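Centrosomal protein of 104 kDa (Homo sapiens, PDB 5LPH) is required for forming cilia and for the structural integrity of the ciliary tip, and interacts with tubulin and Nek1 kinase, the piece here being its TOG domain. Local coordinates at residues A43-Y56 with N88-A100. Sequence-based numbering, arbitrary orientation. Where two conformers were deposited one is given.
Sequences AIDVLGETLVAEAY and NTLRASVFLVRRA
Arg-99 places CG between its backbone N and carbonyl carbon (chi1 70°) and bends again at chi3, which turns its guanidinium onto one face of the Tyr-56 ring. The two planes lie only 10° apart, and Arg-99 CZ stands 3.6 Å from the centroid of the Tyr-56 ring, a cation-pi stack in which Arg-99 NE sits over the middle of the ring. Arginine suits the place because its CD methylene packs on the same face as a CH-pi contact while the flat, probably charged end spreads toward CE2 and CD2 of Tyr-56. The phenol projects on to the edge of Phe-95, Tyr-56 OH lying 3.4 Å from Phe-95 CZ; that hydroxyl is hydrogen-bonded to Glu-39, which anchors the far end of the ring. One turn back along helix 83-100 from Arg-99, Leu-96 holds CG anti to its carbonyl carbon and enters as a knob among Leu-47, Leu-51, Ala-55 and Tyr-56. Its CD1 meets Leu-47 CD1 tip to tip at 3.6 Å, and its CD2 rests against Ala-55 CB at 3.9 Å.

This is helix packing at the N-terminal end of the TOG domain's HEAT-repeat-like solenoid, where helices 41-47 and 49-56 lie against helix 83-100. Between them Gly-48, at positive phi, spares a CB that would jam against Leu-47 O, and N-caps helix 49-56. The axis of 43-47 crosses that of 88-100 at -122°, 9.2 Å apart at closest. Small residues permit that approach: the CA atoms of Ala-43 and Ala-92 are 4.7 Å apart, and Ala-92 CB also receives Leu-47 and Val-46. The branches of Val-46 divide between neighbouring residues, CG1 on Thr-89 CA and CG2 toward Asn-88 CB.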
ATOM      1  N   ALA A  43      -5.075  -8.243 -21.498  1.00 40.02           N
ATOM      2  CA  ALA A  43      -4.145  -7.136 -21.756  1.00 39.41           C
ATOM      3  C   ALA A  43      -3.581  -7.144 -23.182  1.00 37.73           C
ATOM      4  O   ALA A  43      -3.352  -6.074 -23.765  1.00 37.22           O
ATOM      5  CB  ALA A  43      -3.007  -7.165 -20.747  1.00 39.96           C
ATOM      6  N   ILE A  44      -3.364  -8.345 -23.730  1.00 37.06           N
ATOM      7  CA  ILE A  44      -2.906  -8.510 -25.119  1.00 37.34           C
ATOM      8  C   ILE A  44      -3.912  -7.930 -26.118  1.00 37.48           C
ATOM      9  O   ILE A  44      -3.511  -7.257 -27.069  1.00 37.12           O
ATOM     10  CB  ILE A  44      -2.579  -9.995 -25.442  1.00 37.16           C
ATOM     11  CG1 ILE A  44      -1.307 -10.424 -24.700  1.00 37.40           C
ATOM     12  CG2 ILE A  44      -2.378 -10.211 -26.939  1.00 38.05           C
ATOM     13  CD1 ILE A  44      -1.180 -11.917 -24.478  1.00 37.29           C
ATOM     14  N   ASP A  45      -5.206  -8.182 -25.901  1.00 38.93           N
ATOM     15  CA  ASP A  45      -6.263  -7.605 -26.751  1.00 38.23           C
ATOM     16  C   ASP A  45      -6.288  -6.079 -26.709  1.00 40.07           C
ATOM     17  O   ASP A  45      -6.472  -5.432 -27.734  1.00 40.97           O
ATOM     18  CB  ASP A  45      -7.639  -8.145 -26.354  1.00 38.33           C
ATOM     19  CG  ASP A  45      -7.858  -9.576 -26.800  1.00 39.05           C
ATOM     20  OD1 ASP A  45      -7.490  -9.910 -27.950  1.00 40.49           O
ATOM     21  OD2 ASP A  45      -8.404 -10.373 -26.015  1.00 37.61           O
ATOM     22  N   VAL A  46      -6.074  -5.513 -25.525  1.00 40.86           N
ATOM     23  CA  VAL A  46      -6.194  -4.069 -25.311  1.00 40.72           C
ATOM     24  C   VAL A  46      -4.916  -3.317 -25.689  1.00 40.43           C
ATOM     25  O   VAL A  46      -4.975  -2.278 -26.346  1.00 41.13           O
ATOM     26  CB  VAL A  46      -6.563  -3.778 -23.837  1.00 43.12           C
ATOM     27  CG1 VAL A  46      -6.591  -2.280 -23.547  1.00 42.89           C
ATOM     28  CG2 VAL A  46      -7.903  -4.419 -23.490  1.00 43.05           C
ATOM     29  N   LEU A  47      -3.767  -3.832 -25.257  1.00 40.85           N
ATOM     30  CA  LEU A  47      -2.475  -3.147 -25.436  1.00 41.53           C
ATOM     31  C   LEU A  47      -1.637  -3.670 -26.598  1.00 41.99           C
ATOM     32  O   LEU A  47      -0.685  -3.001 -27.001  1.00 46.52           O
ATOM     33  CB  LEU A  47      -1.646  -3.260 -24.154  1.00 40.75           C
ATOM     34  CG  LEU A  47      -2.332  -2.768 -22.882  1.00 40.61           C
ATOM     35  CD1 LEU A  47      -1.449  -3.065 -21.684  1.00 41.60           C
ATOM     36  CD2 LEU A  47      -2.649  -1.283 -22.977  1.00 40.67           C
ATOM     37  N   GLY A  48      -1.963  -4.860 -27.104  1.00 41.90           N
ATOM     38  CA  GLY A  48      -1.212  -5.490 -28.189  1.00 41.42           C
ATOM     39  C   GLY A  48      -0.171  -6.444 -27.636  1.00 41.53           C
ATOM     40  O   GLY A  48       0.329  -6.260 -26.518  1.00 41.71           O
ATOM     41  N   GLU A  49       0.161  -7.460 -28.423  1.00 40.61           N
ATOM     42  CA  GLU A  49       1.101  -8.490 -27.996  1.00 42.12           C
ATOM     43  C   GLU A  49       2.525  -7.969 -27.810  1.00 40.74           C
ATOM     44  O   GLU A  49       3.221  -8.426 -26.916  1.00 41.25           O
ATOM     45  CB  GLU A  49       1.114  -9.653 -28.987  1.00 44.72           C
ATOM     46  CG  GLU A  49       1.874 -10.872 -28.483  1.00 47.72           C
ATOM     47  CD  GLU A  49       1.728 -12.079 -29.389  1.00 50.30           C
ATOM     48  OE1 GLU A  49       1.749 -13.216 -28.872  1.00 51.95           O
ATOM     49  OE2 GLU A  49       1.598 -11.894 -30.618  1.00 52.86           O
ATOM     50  N   THR A  50       2.951  -7.031 -28.651  1.00 40.91           N
ATOM     51  CA  THR A  50       4.317  -6.494 -28.614  1.00 43.36           C
ATOM     52  C   THR A  50       4.635  -5.874 -27.255  1.00 41.25           C
ATOM     53  O   THR A  50       5.633  -6.224 -26.625  1.00 41.39           O
ATOM     54  CB  THR A  50       4.545  -5.441 -29.729  1.00 45.00           C
ATOM     55  OG1 THR A  50       4.384  -6.064 -31.006  1.00 45.71           O
ATOM     56  CG2 THR A  50       5.957  -4.828 -29.658  1.00 46.72           C
ATOM     57  N   LEU A  51       3.774  -4.962 -26.817  1.00 39.73           N
ATOM     58  CA  LEU A  51       3.959  -4.270 -25.547  1.00 39.43           C
ATOM     59  C   LEU A  51       3.907  -5.236 -24.359  1.00 38.05           C
ATOM     60  O   LEU A  51       4.692  -5.091 -23.418  1.00 37.24           O
ATOM     61  CB  LEU A  51       2.931  -3.145 -25.391  1.00 40.42           C
ATOM     62  CG  LEU A  51       3.252  -2.060 -24.354  1.00 42.05           C
ATOM     63  CD1 LEU A  51       2.633  -0.736 -24.779  1.00 42.43           C
ATOM     64  CD2 LEU A  51       2.793  -2.447 -22.950  1.00 42.83           C
ATOM     65  N   VAL A  52       3.008  -6.218 -24.396  1.00 36.28           N
ATOM     66  CA  VAL A  52       2.910  -7.191 -23.291  1.00 35.94           C
ATOM     67  C   VAL A  52       4.162  -8.075 -23.231  1.00 36.23           C
ATOM     68  O   VAL A  52       4.670  -8.353 -22.144  1.00 37.51           O
ATOM     69  CB  VAL A  52       1.629  -8.053 -23.372  1.00 35.24           C
ATOM     70  CG1 VAL A  52       1.625  -9.150 -22.318  1.00 34.94           C
ATOM     71  CG2 VAL A  52       0.397  -7.178 -23.196  1.00 36.51           C
ATOM     72  N   ALA A  53       4.651  -8.504 -24.393  1.00 36.37           N
ATOM     73  CA  ALA A  53       5.877  -9.306 -24.487  1.00 36.61           C
ATOM     74  C   ALA A  53       7.097  -8.557 -23.936  1.00 36.28           C
ATOM     75  O   ALA A  53       7.884  -9.135 -23.200  1.00 33.76           O
ATOM     76  CB  ALA A  53       6.126  -9.733 -25.928  1.00 37.02           C
ATOM     77  N   GLU A  54       7.241  -7.284 -24.307  1.00 37.58           N
ATOM     78  CA  GLU A  54       8.256  -6.394 -23.726  1.00 41.04           C
ATOM     79  C   GLU A  54       8.219  -6.397 -22.191  1.00 42.25           C
ATOM     80  O   GLU A  54       9.247  -6.599 -21.535  1.00 43.59           O
ATOM     81  CB  GLU A  54       8.050  -4.949 -24.179  1.00 44.35           C
ATOM     82  CG  GLU A  54       8.702  -4.525 -25.476  1.00 47.30           C
ATOM     83  CD  GLU A  54       8.731  -3.006 -25.581  1.00 50.57           C
ATOM     84  OE1 GLU A  54       7.644  -2.418 -25.760  1.00 54.08           O
ATOM     85  OE2 GLU A  54       9.827  -2.406 -25.451  1.00 52.73           O
ATOM     86  N   ALA A  55       7.024  -6.174 -21.640  1.00 40.46           N
ATOM     87  CA  ALA A  55       6.810  -6.117 -20.187  1.00 38.90           C
ATOM     88  C   ALA A  55       7.151  -7.408 -19.452  1.00 37.53           C
ATOM     89  O   ALA A  55       7.566  -7.357 -18.300  1.00 38.05           O
ATOM     90  CB  ALA A  55       5.372  -5.711 -19.880  1.00 38.55           C
ATOM     91  N   TYR A  56       6.975  -8.550 -20.116  1.00 38.30           N
ATOM     92  CA  TYR A  56       7.240  -9.874 -19.524  1.00 39.16           C
ATOM     93  C   TYR A  56       8.661 -10.412 -19.710  1.00 40.60           C
ATOM     94  O   TYR A  56       9.031 -11.390 -19.055  1.00 44.08           O
ATOM     95  CB  TYR A  56       6.263 -10.916 -20.091  1.00 39.83           C
ATOM     96  CG  TYR A  56       4.990 -11.072 -19.290  1.00 40.30           C
ATOM     97  CD1 TYR A  56       3.953 -10.149 -19.407  1.00 40.46           C
ATOM     98  CD2 TYR A  56       4.812 -12.152 -18.434  1.00 40.40           C
ATOM     99  CE1 TYR A  56       2.783 -10.289 -18.682  1.00 41.46           C
ATOM    100  CE2 TYR A  56       3.640 -12.302 -17.702  1.00 41.33           C
ATOM    101  CZ  TYR A  56       2.632 -11.363 -17.829  1.00 40.75           C
ATOM    102  OH  TYR A  56       1.467 -11.483 -17.121  1.00 40.75           O
ATOM    103  N   ASN A  88     -11.025  -0.142 -20.202  1.00 54.55           N
ATOM    104  CA  ASN A  88     -10.263  -1.346 -20.579  1.00 53.46           C
ATOM    105  C   ASN A  88      -8.758  -1.085 -20.586  1.00 49.38           C
ATOM    106  O   ASN A  88      -7.979  -1.884 -20.067  1.00 43.35           O
ATOM    107  CB  ASN A  88     -10.679  -1.864 -21.965  1.00 56.13           C
ATOM    108  CG  ASN A  88     -12.057  -2.492 -21.975  1.00 57.72           C
ATOM    109  OD1 ASN A  88     -12.549  -2.963 -20.948  1.00 61.48           O
ATOM    110  ND2 ASN A  88     -12.688  -2.504 -23.145  1.00 58.43           N
ATOM    111  N   THR A  89      -8.372   0.037 -21.185  1.00 47.46           N
ATOM    112  CA  THR A  89      -6.976   0.450 -21.247  1.00 49.06           C
ATOM    113  C   THR A  89      -6.389   0.685 -19.848  1.00 48.01           C
ATOM    114  O   THR A  89      -5.250   0.298 -19.575  1.00 45.40           O
ATOM    115  CB  THR A  89      -6.826   1.695 -22.140  1.00 50.96           C
ATOM    116  OG1 THR A  89      -7.231   1.365 -23.474  1.00 53.99           O
ATOM    117  CG2 THR A  89      -5.404   2.156 -22.185  1.00 51.67           C
ATOM    118  N   LEU A  90      -7.176   1.309 -18.974  1.00 48.63           N
ATOM    119  CA  LEU A  90      -6.799   1.490 -17.574  1.00 46.44           C
ATOM    120  C   LEU A  90      -6.598   0.155 -16.860  1.00 45.81           C
ATOM    121  O   LEU A  90      -5.604  -0.008 -16.152  1.00 45.65           O
ATOM    122  CB  LEU A  90      -7.841   2.340 -16.840  1.00 45.56           C
ATOM    123  CG  LEU A  90      -7.577   2.647 -15.360  1.00 45.63           C
ATOM    124  CD1 LEU A  90      -8.089   4.033 -15.007  1.00 47.09           C
ATOM    125  CD2 LEU A  90      -8.203   1.616 -14.429  1.00 45.83           C
ATOM    126  N   ARG A  91      -7.531  -0.782 -17.048  1.00 45.76           N
ATOM    127  CA  ARG A  91      -7.470  -2.092 -16.375  0.50 45.98           C
ATOM    128  C   ARG A  91      -6.298  -2.953 -16.858  1.00 45.24           C
ATOM    129  O   ARG A  91      -5.684  -3.677 -16.068  1.00 43.55           O
ATOM    130  CB  ARG A  91      -8.805  -2.853 -16.510  0.50 46.85           C
ATOM    131  CG  ARG A  91      -9.919  -2.238 -15.666  0.50 48.36           C
ATOM    132  CD  ARG A  91     -11.242  -2.989 -15.645  0.50 49.35           C
ATOM    133  NE  ARG A  91     -12.281  -2.108 -15.099  0.50 50.37           N
ATOM    134  CZ  ARG A  91     -12.787  -2.196 -13.871  0.50 49.34           C
ATOM    135  NH1 ARG A  91     -13.706  -1.328 -13.473  0.50 49.21           N
ATOM    136  NH2 ARG A  91     -12.392  -3.155 -13.048  0.50 48.50           N
ATOM    137  N   ALA A  92      -5.989  -2.867 -18.149  1.00 43.95           N
ATOM    138  CA  ALA A  92      -4.847  -3.582 -18.720  1.00 42.16           C
ATOM    139  C   ALA A  92      -3.524  -2.987 -18.234  1.00 41.31           C
ATOM    140  O   ALA A  92      -2.573  -3.719 -17.954  1.00 39.40           O
ATOM    141  CB  ALA A  92      -4.907  -3.541 -20.233  1.00 41.35           C
ATOM    142  N   SER A  93      -3.474  -1.660 -18.144  1.00 40.45           N
ATOM    143  CA  SER A  93      -2.300  -0.959 -17.637  1.00 41.44           C
ATOM    144  C   SER A  93      -2.044  -1.245 -16.160  1.00 41.67           C
ATOM    145  O   SER A  93      -0.900  -1.452 -15.760  1.00 44.26           O
ATOM    146  CB  SER A  93      -2.426   0.544 -17.878  1.00 40.67           C
ATOM    147  OG  SER A  93      -2.526   0.788 -19.267  1.00 40.33           O
ATOM    148  N   VAL A  94      -3.109  -1.278 -15.364  1.00 40.88           N
ATOM    149  CA  VAL A  94      -3.004  -1.633 -13.948  1.00 40.12           C
ATOM    150  C   VAL A  94      -2.509  -3.073 -13.766  1.00 40.16           C
ATOM    151  O   VAL A  94      -1.736  -3.347 -12.842  1.00 40.29           O
ATOM    152  CB  VAL A  94      -4.340  -1.379 -13.202  1.00 39.65           C
ATOM    153  CG1 VAL A  94      -4.341  -2.009 -11.816  1.00 40.23           C
ATOM    154  CG2 VAL A  94      -4.589   0.118 -13.083  1.00 39.08           C
ATOM    155  N   PHE A  95      -2.949  -3.978 -14.642  1.00 39.05           N
ATOM    156  CA  PHE A  95      -2.463  -5.367 -14.645  1.00 38.02           C
ATOM    157  C   PHE A  95      -0.930  -5.435 -14.810  1.00 37.81           C
ATOM    158  O   PHE A  95      -0.264  -6.197 -14.106  1.00 37.62           O
ATOM    159  CB  PHE A  95      -3.186  -6.198 -15.726  1.00 37.05           C
ATOM    160  CG  PHE A  95      -2.605  -7.572 -15.937  1.00 36.46           C
ATOM    161  CD1 PHE A  95      -1.608  -7.782 -16.885  1.00 36.08           C
ATOM    162  CD2 PHE A  95      -3.057  -8.656 -15.199  1.00 36.19           C
ATOM    163  CE1 PHE A  95      -1.064  -9.041 -17.080  1.00 36.23           C
ATOM    164  CE2 PHE A  95      -2.520  -9.923 -15.393  1.00 36.80           C
ATOM    165  CZ  PHE A  95      -1.520 -10.114 -16.336  1.00 36.23           C
ATOM    166  N   LEU A  96      -0.385  -4.643 -15.731  1.00 37.90           N
ATOM    167  CA  LEU A  96       1.067  -4.583 -15.947  1.00 38.34           C
ATOM    168  C   LEU A  96       1.818  -3.858 -14.822  1.00 39.59           C
ATOM    169  O   LEU A  96       2.900  -4.295 -14.438  1.00 39.47           O
ATOM    170  CB  LEU A  96       1.400  -3.956 -17.306  1.00 37.64           C
ATOM    171  CG  LEU A  96       1.035  -4.779 -18.547  1.00 37.09           C
ATOM    172  CD1 LEU A  96       1.422  -4.008 -19.793  1.00 36.88           C
ATOM    173  CD2 LEU A  96       1.703  -6.147 -18.557  1.00 36.59           C
ATOM    174  N   VAL A  97       1.246  -2.771 -14.299  1.00 41.01           N
ATOM    175  CA  VAL A  97       1.817  -2.071 -13.137  1.00 41.74           C
ATOM    176  C   VAL A  97       1.963  -3.014 -11.946  1.00 42.52           C
ATOM    177  O   VAL A  97       3.013  -3.061 -11.308  1.00 43.13           O
ATOM    178  CB  VAL A  97       0.972  -0.833 -12.750  1.00 43.09           C
ATOM    179  CG1 VAL A  97       1.251  -0.354 -11.324  1.00 42.80           C
ATOM    180  CG2 VAL A  97       1.232   0.290 -13.741  1.00 42.72           C
ATOM    181  N   ARG A  98       0.916  -3.783 -11.678  1.00 43.91           N
ATOM    182  CA  ARG A  98       0.900  -4.741 -10.570  1.00 46.00           C
ATOM    183  C   ARG A  98       2.073  -5.732 -10.599  1.00 45.25           C
ATOM    184  O   ARG A  98       2.662  -6.028  -9.566  1.00 45.46           O
ATOM    185  CB  ARG A  98      -0.434  -5.497 -10.569  1.00 47.22           C
ATOM    186  CG  ARG A  98      -0.654  -6.449  -9.409  1.00 49.31           C
ATOM    187  CD  ARG A  98      -1.981  -7.164  -9.562  1.00 50.94           C
ATOM    188  NE  ARG A  98      -2.049  -8.372  -8.740  1.00 51.74           N
ATOM    189  CZ  ARG A  98      -2.466  -8.427  -7.474  1.00 55.74           C
ATOM    190  NH1 ARG A  98      -2.864  -7.331  -6.823  1.00 59.00           N
ATOM    191  NH2 ARG A  98      -2.488  -9.598  -6.844  1.00 56.09           N
ATOM    192  N   ARG A  99       2.396  -6.255 -11.775  1.00 46.84           N
ATOM    193  CA  ARG A  99       3.508  -7.203 -11.898  1.00 48.81           C
ATOM    194  C   ARG A  99       4.868  -6.479 -11.838  1.00 44.91           C
ATOM    195  O   ARG A  99       5.791  -6.951 -11.169  1.00 42.99           O
ATOM    196  CB  ARG A  99       3.303  -8.127 -13.102  1.00 51.68           C
ATOM    197  CG  ARG A  99       3.437  -7.535 -14.485  1.00 55.76           C
ATOM    198  CD  ARG A  99       3.425  -8.629 -15.541  1.00 58.95           C
ATOM    199  NE  ARG A  99       4.746  -9.239 -15.767  1.00 59.42           N
ATOM    200  CZ  ARG A  99       5.153 -10.444 -15.344  1.00 60.51           C
ATOM    201  NH1 ARG A  99       4.365 -11.262 -14.642  1.00 61.25           N
ATOM    202  NH2 ARG A  99       6.388 -10.848 -15.645  1.00 60.88           N
ATOM    203  N   ALA A 100       4.947  -5.293 -12.437  1.00 41.35           N
ATOM    204  CA  ALA A 100       6.166  -4.480 -12.410  1.00 40.14           C
ATOM    205  C   ALA A 100       6.538  -3.916 -11.027  1.00 40.65           C
ATOM    206  O   ALA A 100       7.706  -3.603 -10.792  1.00 38.82           O
ATOM    207  CB  ALA A 100       6.071  -3.349 -13.418  1.00 39.38           C
TER